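Local atomic coordinates of 3',5'-cyclic-nucleotide phosphodiesterase 1 (Saccharomyces cerevisiae, PDB entry 4OJV), a protein that belongs to the class-II phosphodiesterase family and has a metallo-hydrolase type of fold that holds two zinc ions. Residues Trp261-Leu270 / Glu303-Tyr311; Lys315-Thr325 / Leu353-Ala361. All blocks are in the same frame, centred on the assembly; numbering follows the deposited sequence.

How the interactions relate
Interaction 1 comes first along the chain. It pairs helix 256-267 with helix 297-311. Interaction 2 follows, pairing strand 321-325 with strand 357-360 at one margin of a seven-stranded mixed sheet. The centres lie about 13 Å apart, on the same side of the chain's centre. Strand 273-279 connects the two: Trp261 and Tyr311 rest on it, and strand 321-325 bonds along it. Helix 297-311 also meets the second contact directly, with Asn308 against Gly316, Leu317 and Leu353. Strand 321-325 leads to His326, a ligand of one zinc ion. The contacts thus form one continuous layered region of the metallo-hydrolase fold, leading toward the metal site.

Interaction 1 (Trp261-Leu270 / Glu303-Tyr311); sequences WSYVAENIPL and ELSNLNTLY
The Tyr311 ring is held between Ala265 and Leu270. Ala265 CA lies over one face, 4.2 Å from the Tyr311 ring centroid. Leu270 CB lies over the opposite face, 4.1 Å from the same centroid, and both are CH-pi contacts. At the ring edge, Tyr311 OH donates to Ile268 O at 2.7 Å, nearly in line with the carbonyl. The Trp261 ring has Glu303 O and Leu307 CB over one face, both offset toward the rim. At its edge, Trp261 NE1 donates to Glu303 OE1 at 2.8 Å, with an N-H...O angle of 157°. This bond lies close to the indole plane and uses the anti lone pair of OE1. The Glu303 chain bends at chi2 (-54°), which turns the carboxylate back to the indole, nearly coplanar with it. Between the two rings the contact is apolar. Leu310 CD1 meets Trp261 CB at 3.6 Å. Leu310 CB meets Ala265 CB at 3.7 Å, and Leu307 CD1 touches Val264 CG1. The helix axes approach to 9.0 Å and run roughly parallel, 37° apart. Beneath the pair lies the sheet: Trp261 touches Ile276, Tyr311 touches Leu273 and Val264 touches Ile240. Ile268 has just left the helix, so the tyrosine hydroxyl ties down the chain where it turns toward strand 273-279. The indole N-H bond probably favours an ionised Glu303. Lying in plane, it also helps set the turn of the indole. The hydroxyl only tethers the Tyr311 ring, whose rotation is limited by Ala265 and Leu270 on its two faces.

Interaction 2 (Lys315-Thr325 / Leu353-Ala361); sequences KGLSGLNVIVT and LGDLRISIA
Val324 packs tightly against Ile358 and Ile360 on the inner face of two parallel strands. Val324 CG2 lies 3.8 Å from Ile358 CG2, and Val324 CB lies 3.8 Å from Ile360 CD1. Helix 336-350, the crossover helix of this beta-alpha-beta unit, covers that face through Leu341 and Leu344. Nearer the strand starts, Leu356 and Leu320 lie side by side, pointing the same way. The chi1 of Leu356, -175°, swings CG away from the backbone N and carries CD1 to Val322 CG2, 3.7 Å away. Backbone bonds join the strands throughout; Val324 N donates to Ser359 O and Ala361 N to Val324 O.

On the other face, the part around Asn321 and Arg357 is looser and hydrated; further along, buried Ile323 packs on Ala361. One water donates to Asn321 OD1, weakly to Arg357 O, and also bonds Ser359 OG, itself bonded to Asp81 N. A second water accepts from Asn321 ND2 and Arg357 NH1. The guanidinium lies with one face over Gly319 CA, and Asp81 and Lys83 touch this arginine. Arg357 NH2 makes a salt bridge to Asp355 OD2 at 3.0 Å, in the guanidinium plane. In the loops before the strands, Ser318 OG accepts from Asp355 N at 2.9 Å and donates to Lys315 O at 2.6 Å. The hydroxyl thus joins both loops. Waters and the salt bridge satisfy Asn321 and Arg357, while carbon packing buries the helix side.

Interaction 1 (Trp261-Leu270 / Glu303-Tyr311)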
loop_
_atom_site.group_PDB
_atom_site.type_symbol
_atom_site.label_atom_id
_atom_site.label_comp_id
_atom_site.label_asym_id
_atom_site.label_seq_id
_atom_site.Cartn_x
_atom_site.Cartn_y
_atom_site.Cartn_z
ATOM N N TRP A 261 24.732 -14.729 13.793
ATOM C CA TRP A 261 24.468 -15.429 15.050
ATOM C C TRP A 261 25.685 -15.474 15.926
ATOM O O TRP A 261 25.565 -15.397 17.145
ATOM C CB TRP A 261 23.936 -16.841 14.832
ATOM C CG TRP A 261 22.697 -16.931 13.978
ATOM C CD1 TRP A 261 22.517 -17.708 12.840
ATOM C CD2 TRP A 261 21.417 -16.234 14.175
ATOM N NE1 TRP A 261 21.252 -17.540 12.327
ATOM C CE2 TRP A 261 20.543 -16.670 13.082
ATOM C CE3 TRP A 261 20.925 -15.332 15.116
ATOM C CZ2 TRP A 261 19.241 -16.203 12.951
ATOM C CZ3 TRP A 261 19.609 -14.872 14.974
ATOM C CH2 TRP A 261 18.793 -15.295 13.912
ATOM N N SER A 262 26.859 -15.593 15.307
ATOM C CA SER A 262 28.119 -15.579 16.053
ATOM C C SER A 262 28.305 -14.243 16.765
ATOM O O SER A 262 28.682 -14.203 17.938
ATOM C CB SER A 262 29.302 -15.867 15.131
ATOM O OG SER A 262 29.231 -17.185 14.613
ATOM N N TYR A 263 28.011 -13.149 16.066
ATOM C CA TYR A 263 28.111 -11.820 16.660
ATOM C C TYR A 263 27.153 -11.672 17.843
ATOM O O TYR A 263 27.532 -11.160 18.900
ATOM C CB TYR A 263 27.829 -10.743 15.606
ATOM C CG TYR A 263 28.054 -9.325 16.086
ATOM C CD1 TYR A 263 27.077 -8.651 16.814
ATOM C CD2 TYR A 263 29.240 -8.652 15.795
ATOM C CE1 TYR A 263 27.277 -7.352 17.255
ATOM C CE2 TYR A 263 29.449 -7.350 16.231
ATOM C CZ TYR A 263 28.464 -6.704 16.957
ATOM O OH TYR A 263 28.664 -5.411 17.392
ATOM N N VAL A 264 25.913 -12.129 17.666
ATOM C CA VAL A 264 24.912 -12.067 18.724
ATOM C C VAL A 264 25.373 -12.861 19.955
ATOM O O VAL A 264 25.375 -12.336 21.072
ATOM C CB VAL A 264 23.536 -12.560 18.218
ATOM C CG1 VAL A 264 22.544 -12.702 19.358
ATOM C CG2 VAL A 264 22.988 -11.614 17.155
ATOM N N ALA A 265 25.778 -14.114 19.748
ATOM C CA ALA A 265 26.191 -14.964 20.865
ATOM C C ALA A 265 27.430 -14.410 21.577
ATOM O O ALA A 265 27.539 -14.522 22.803
ATOM C CB ALA A 265 26.424 -16.394 20.406
ATOM N N GLU A 266 28.343 -13.799 20.821
ATOM C CA GLU A 266 29.560 -13.234 21.414
ATOM C C GLU A 266 29.263 -11.980 22.234
ATOM O O GLU A 266 29.840 -11.775 23.309
ATOM C CB GLU A 266 30.614 -12.924 20.348
ATOM C CG GLU A 266 31.913 -12.385 20.938
ATOM C CD GLU A 266 33.031 -12.203 19.923
ATOM O OE1 GLU A 266 32.741 -12.108 18.714
ATOM O OE2 GLU A 266 34.206 -12.139 20.341
ATOM N N ASN A 267 28.353 -11.147 21.732
ATOM C CA ASN A 267 28.224 -9.785 22.235
ATOM C C ASN A 267 26.990 -9.477 23.061
ATOM O O ASN A 267 26.965 -8.481 23.783
ATOM C CB ASN A 267 28.351 -8.794 21.079
ATOM C CG ASN A 267 29.731 -8.811 20.468
ATOM O OD1 ASN A 267 30.710 -8.416 21.112
ATOM N ND2 ASN A 267 29.830 -9.290 19.238
ATOM N N ILE A 268 25.970 -10.321 22.949
ATOM C CA ILE A 268 24.697 -10.083 23.616
ATOM C C ILE A 268 24.312 -11.321 24.418
ATOM O O ILE A 268 23.846 -12.302 23.851
ATOM C CB ILE A 268 23.566 -9.770 22.608
ATOM C CG1 ILE A 268 23.955 -8.614 21.673
ATOM C CG2 ILE A 268 22.278 -9.465 23.363
ATOM C CD1 ILE A 268 23.090 -8.485 20.428
ATOM N N PRO A 269 24.502 -11.285 25.746
ATOM C CA PRO A 269 24.038 -12.418 26.547
ATOM C C PRO A 269 22.546 -12.673 26.336
ATOM O O PRO A 269 21.781 -11.727 26.170
ATOM C CB PRO A 269 24.326 -11.972 27.986
ATOM C CG PRO A 269 25.440 -10.989 27.853
ATOM C CD PRO A 269 25.150 -10.251 26.571
ATOM N N LEU A 270 22.136 -13.941 26.340
ATOM C CA LEU A 270 20.750 -14.287 26.051
ATOM C C LEU A 270 19.753 -13.516 26.917
ATOM O O LEU A 270 18.708 -13.089 26.429
ATOM C CB LEU A 270 20.526 -15.799 26.176
ATOM C CG LEU A 270 19.114 -16.278 25.806
ATOM C CD1 LEU A 270 18.782 -15.948 24.359
ATOM C CD2 LEU A 270 18.930 -17.766 26.063
ATOM N N GLU A 303 18.020 -22.096 11.852
ATOM C CA GLU A 303 18.749 -20.888 12.219
ATOM C C GLU A 303 18.785 -20.677 13.728
ATOM O O GLU A 303 19.846 -20.391 14.294
ATOM C CB GLU A 303 18.189 -19.651 11.497
ATOM C CG GLU A 303 18.386 -19.672 9.980
ATOM C CD GLU A 303 19.837 -19.875 9.558
ATOM O OE1 GLU A 303 20.748 -19.347 10.233
ATOM O OE2 GLU A 303 20.075 -20.568 8.545
ATOM N N LEU A 304 17.640 -20.841 14.381
ATOM C CA LEU A 304 17.575 -20.725 15.838
ATOM C C LEU A 304 18.406 -21.807 16.528
ATOM O O LEU A 304 19.033 -21.545 17.555
ATOM C CB LEU A 304 16.126 -20.727 16.314
ATOM C CG LEU A 304 15.272 -19.544 15.849
ATOM C CD1 LEU A 304 13.818 -19.797 16.198
ATOM C CD2 LEU A 304 15.761 -18.242 16.468
ATOM N N SER A 305 18.448 -23.001 15.936
ATOM C CA SER A 305 19.297 -24.084 16.442
ATOM C C SER A 305 20.777 -23.687 16.370
ATOM O O SER A 305 21.550 -23.972 17.293
ATOM C CB SER A 305 19.045 -25.355 15.638
ATOM O OG SER A 305 17.790 -25.922 15.967
ATOM N N ASN A 306 21.175 -23.021 15.282
ATOM C CA ASN A 306 22.540 -22.518 15.149
ATOM C C ASN A 306 22.873 -21.489 16.231
ATOM O O ASN A 306 23.938 -21.561 16.857
ATOM C CB ASN A 306 22.798 -21.949 13.750
ATOM C CG ASN A 306 22.762 -23.012 12.666
ATOM O OD1 ASN A 306 22.813 -24.215 12.940
ATOM N ND2 ASN A 306 22.673 -22.566 11.417
ATOM N N LEU A 307 21.960 -20.550 16.477
ATOM C CA LEU A 307 22.139 -19.597 17.562
ATOM C C LEU A 307 22.257 -20.316 18.911
ATOM O O LEU A 307 23.105 -19.969 19.738
ATOM C CB LEU A 307 20.985 -18.587 17.589
ATOM C CG LEU A 307 21.045 -17.555 18.726
ATOM C CD1 LEU A 307 22.309 -16.706 18.672
ATOM C CD2 LEU A 307 19.804 -16.675 18.711
ATOM N N ASN A 308 21.403 -21.311 19.117
ATOM C CA ASN A 308 21.434 -22.123 20.329
ATOM C C ASN A 308 22.794 -22.790 20.546
ATOM O O ASN A 308 23.343 -22.745 21.652
ATOM C CB ASN A 308 20.333 -23.172 20.277
ATOM C CG ASN A 308 20.226 -23.960 21.559
ATOM O OD1 ASN A 308 20.159 -23.384 22.642
ATOM N ND2 ASN A 308 20.184 -25.282 21.442
ATOM N N THR A 309 23.339 -23.385 19.492
ATOM C CA THR A 309 24.643 -24.040 19.562
ATOM C C THR A 309 25.720 -23.030 19.965
ATOM O O THR A 309 26.604 -23.342 20.762
ATOM C CB THR A 309 24.994 -24.725 18.221
ATOM O OG1 THR A 309 24.013 -25.728 17.941
ATOM C CG2 THR A 309 26.374 -25.374 18.266
ATOM N N LEU A 310 25.633 -21.811 19.437
ATOM C CA LEU A 310 26.631 -20.788 19.737
ATOM C C LEU A 310 26.553 -20.285 21.179
ATOM O O LEU A 310 27.585 -20.098 21.829
ATOM C CB LEU A 310 26.544 -19.633 18.726
ATOM C CG LEU A 310 26.988 -20.007 17.308
ATOM C CD1 LEU A 310 26.408 -19.022 16.301
ATOM C CD2 LEU A 310 28.506 -20.091 17.179
ATOM N N TYR A 311 25.341 -20.074 21.687
ATOM C CA TYR A 311 25.184 -19.713 23.096
ATOM C C TYR A 311 25.667 -20.855 23.998
ATOM O O TYR A 311 26.219 -20.615 25.071
ATOM C CB TYR A 311 23.744 -19.347 23.428
ATOM C CG TYR A 311 23.362 -17.898 23.184
ATOM C CD1 TYR A 311 24.064 -16.853 23.785
ATOM C CD2 TYR A 311 22.251 -17.585 22.407
ATOM C CE1 TYR A 311 23.688 -15.534 23.584
ATOM C CE2 TYR A 311 21.864 -16.271 22.205
ATOM C CZ TYR A 311 22.583 -15.253 22.793
ATOM O OH TYR A 311 22.190 -13.948 22.589
#

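Interaction 2 (Lys315-Thr325 / Leu353-Ala361)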
loop_
_atom_site.group_PDB
_atom_site.type_symbol
_atom_site.label_atom_id
_atom_site.label_comp_id
_atom_site.label_asym_id
_atom_site.label_seq_id
_atom_site.Cartn_x
_atom_site.Cartn_y
_atom_site.Cartn_z
ATOM N N LYS A 315 20.319 -24.910 28.919
ATOM C CA LYS A 315 18.981 -24.320 29.032
ATOM C C LYS A 315 18.406 -23.952 27.650
ATOM O O LYS A 315 17.284 -23.448 27.549
ATOM C CB LYS A 315 19.012 -23.080 29.945
ATOM C CG LYS A 315 19.627 -23.319 31.321
ATOM C CD LYS A 315 20.052 -22.009 31.975
ATOM C CE LYS A 315 20.987 -22.254 33.154
ATOM N NZ LYS A 315 21.579 -20.991 33.682
ATOM N N GLY A 316 19.170 -24.203 26.592
ATOM C CA GLY A 316 18.737 -23.876 25.232
ATOM C C GLY A 316 18.498 -22.388 25.081
ATOM O O GLY A 316 19.277 -21.574 25.565
ATOM N N LEU A 317 17.405 -22.041 24.412
ATOM C CA LEU A 317 17.019 -20.643 24.217
ATOM C C LEU A 317 15.912 -20.238 25.193
ATOM O O LEU A 317 15.054 -19.405 24.881
ATOM C CB LEU A 317 16.601 -20.414 22.766
ATOM C CG LEU A 317 17.701 -20.641 21.729
ATOM C CD1 LEU A 317 17.134 -20.497 20.321
ATOM C CD2 LEU A 317 18.874 -19.698 21.928
ATOM N N SER A 318 15.933 -20.829 26.387
ATOM C CA SER A 318 14.887 -20.570 27.372
ATOM C C SER A 318 14.736 -19.082 27.641
ATOM O O SER A 318 15.715 -18.387 27.890
ATOM C CB SER A 318 15.171 -21.316 28.678
ATOM O OG SER A 318 14.985 -22.708 28.499
ATOM N N GLY A 319 13.499 -18.603 27.560
ATOM C CA GLY A 319 13.189 -17.197 27.805
ATOM C C GLY A 319 13.193 -16.304 26.569
ATOM O O GLY A 319 12.714 -15.172 26.625
ATOM N N LEU A 320 13.736 -16.795 25.460
ATOM C CA LEU A 320 13.793 -15.985 24.237
ATOM C C LEU A 320 12.418 -15.823 23.594
ATOM O O LEU A 320 11.723 -16.811 23.354
ATOM C CB LEU A 320 14.766 -16.590 23.221
ATOM C CG LEU A 320 14.927 -15.840 21.895
ATOM C CD1 LEU A 320 15.471 -14.436 22.109
ATOM C CD2 LEU A 320 15.801 -16.635 20.943
ATOM N N ASN A 321 12.047 -14.575 23.301
ATOM C CA ASN A 321 10.852 -14.287 22.515
ATOM C C ASN A 321 11.172 -14.191 21.034
ATOM O O ASN A 321 11.967 -13.342 20.608
ATOM C CB ASN A 321 10.187 -13.008 23.009
ATOM C CG ASN A 321 9.316 -13.258 24.209
ATOM O OD1 ASN A 321 8.215 -13.790 24.090
ATOM N ND2 ASN A 321 9.818 -12.907 25.377
ATOM N N VAL A 322 10.579 -15.093 20.262
ATOM C CA VAL A 322 10.645 -15.054 18.807
ATOM C C VAL A 322 9.293 -14.588 18.292
ATOM O O VAL A 322 8.267 -15.227 18.545
ATOM C CB VAL A 322 11.030 -16.429 18.222
ATOM C CG1 VAL A 322 10.977 -16.415 16.699
ATOM C CG2 VAL A 322 12.407 -16.845 18.727
ATOM N N ILE A 323 9.316 -13.450 17.603
ATOM C CA ILE A 323 8.113 -12.821 17.069
ATOM C C ILE A 323 8.166 -13.005 15.557
ATOM O O ILE A 323 9.031 -12.447 14.893
ATOM C CB ILE A 323 8.063 -11.318 17.435
ATOM C CG1 ILE A 323 8.271 -11.094 18.947
ATOM C CG2 ILE A 323 6.784 -10.670 16.921
ATOM C CD1 ILE A 323 7.244 -11.756 19.840
ATOM N N VAL A 324 7.254 -13.818 15.033
ATOM C CA VAL A 324 7.271 -14.239 13.634
ATOM C C VAL A 324 6.532 -13.219 12.785
ATOM O O VAL A 324 5.384 -12.877 13.069
ATOM C CB VAL A 324 6.613 -15.623 13.500
ATOM C CG1 VAL A 324 6.552 -16.081 12.053
ATOM C CG2 VAL A 324 7.366 -16.646 14.339
ATOM N N THR A 325 7.200 -12.741 11.743
ATOM C CA THR A 325 6.683 -11.679 10.894
ATOM C C THR A 325 6.514 -12.156 9.455
ATOM O O THR A 325 6.942 -13.252 9.089
ATOM C CB THR A 325 7.665 -10.495 10.898
ATOM O OG1 THR A 325 8.896 -10.932 10.306
ATOM C CG2 THR A 325 7.917 -10.007 12.330
ATOM N N LEU A 353 14.914 -26.937 22.111
ATOM C CA LEU A 353 15.423 -25.565 22.211
ATOM C C LEU A 353 15.053 -24.881 23.535
ATOM O O LEU A 353 15.311 -23.690 23.731
ATOM C CB LEU A 353 14.964 -24.716 21.009
ATOM C CG LEU A 353 15.468 -25.165 19.636
ATOM C CD1 LEU A 353 14.870 -24.287 18.549
ATOM C CD2 LEU A 353 16.991 -25.140 19.548
ATOM N N GLY A 354 14.460 -25.638 24.452
ATOM C CA GLY A 354 14.111 -25.100 25.760
ATOM C C GLY A 354 12.862 -24.243 25.747
ATOM O O GLY A 354 12.002 -24.386 24.875
ATOM N N ASP A 355 12.776 -23.347 26.724
ATOM C CA ASP A 355 11.585 -22.532 26.954
ATOM C C ASP A 355 11.546 -21.338 25.994
ATOM O O ASP A 355 11.520 -20.177 26.409
ATOM C CB ASP A 355 11.542 -22.075 28.422
ATOM C CG ASP A 355 10.243 -21.376 28.790
ATOM O OD1 ASP A 355 9.229 -21.559 28.083
ATOM O OD2 ASP A 355 10.243 -20.636 29.796
ATOM N N LEU A 356 11.557 -21.657 24.705
ATOM C CA LEU A 356 11.465 -20.690 23.626
ATOM C C LEU A 356 10.012 -20.244 23.498
ATOM O O LEU A 356 9.105 -21.078 23.503
ATOM C CB LEU A 356 11.945 -21.366 22.343
ATOM C CG LEU A 356 12.063 -20.558 21.057
ATOM C CD1 LEU A 356 13.079 -19.440 21.218
ATOM C CD2 LEU A 356 12.458 -21.477 19.914
ATOM N N ARG A 357 9.788 -18.933 23.395
ATOM C CA ARG A 357 8.434 -18.383 23.373
ATOM C C ARG A 357 8.160 -17.775 22.008
ATOM O O ARG A 357 8.748 -16.752 21.642
ATOM C CB ARG A 357 8.263 -17.349 24.481
ATOM C CG ARG A 357 8.426 -17.966 25.856
ATOM C CD ARG A 357 8.930 -16.984 26.877
ATOM N NE ARG A 357 9.221 -17.680 28.125
ATOM C CZ ARG A 357 9.145 -17.118 29.321
ATOM N NH1 ARG A 357 8.784 -15.845 29.440
ATOM N NH2 ARG A 357 9.419 -17.836 30.402
ATOM N N ILE A 358 7.297 -18.437 21.242
ATOM C CA ILE A 358 7.039 -18.078 19.850
ATOM C C ILE A 358 5.653 -17.466 19.731
ATOM O O ILE A 358 4.669 -18.028 20.215
ATOM C CB ILE A 358 7.196 -19.290 18.902
ATOM C CG1 ILE A 358 8.515 -20.032 19.178
ATOM C CG2 ILE A 358 7.093 -18.833 17.450
ATOM C CD1 ILE A 358 8.720 -21.271 18.330
ATOM N N SER A 359 5.600 -16.300 19.092
ATOM C CA SER A 359 4.354 -15.587 18.845
ATOM C C SER A 359 4.363 -15.091 17.411
ATOM O O SER A 359 5.424 -14.839 16.842
ATOM C CB SER A 359 4.226 -14.371 19.773
ATOM O OG SER A 359 4.240 -14.746 21.136
ATOM N N ILE A 360 3.181 -14.921 16.832
ATOM C CA ILE A 360 3.057 -14.258 15.533
ATOM C C ILE A 360 2.857 -12.769 15.786
ATOM O O ILE A 360 2.069 -12.391 16.652
ATOM C CB ILE A 360 1.852 -14.811 14.722
ATOM C CG1 ILE A 360 1.906 -16.345 14.589
ATOM C CG2 ILE A 360 1.748 -14.127 13.363
ATOM C CD1 ILE A 360 3.090 -16.905 13.830
ATOM N N ALA A 361 3.561 -11.929 15.022
ATOM C CA ALA A 361 3.359 -10.477 15.053
ATOM C C ALA A 361 1.973 -10.117 14.546
ATOM O O ALA A 361 1.578 -10.553 13.467
ATOM C CB ALA A 361 4.402 -9.768 14.202
HETATM O O HOH W 1 6.808 -14.661 21.907
HETATM O O HOH W 2 8.111 -13.761 27.511
#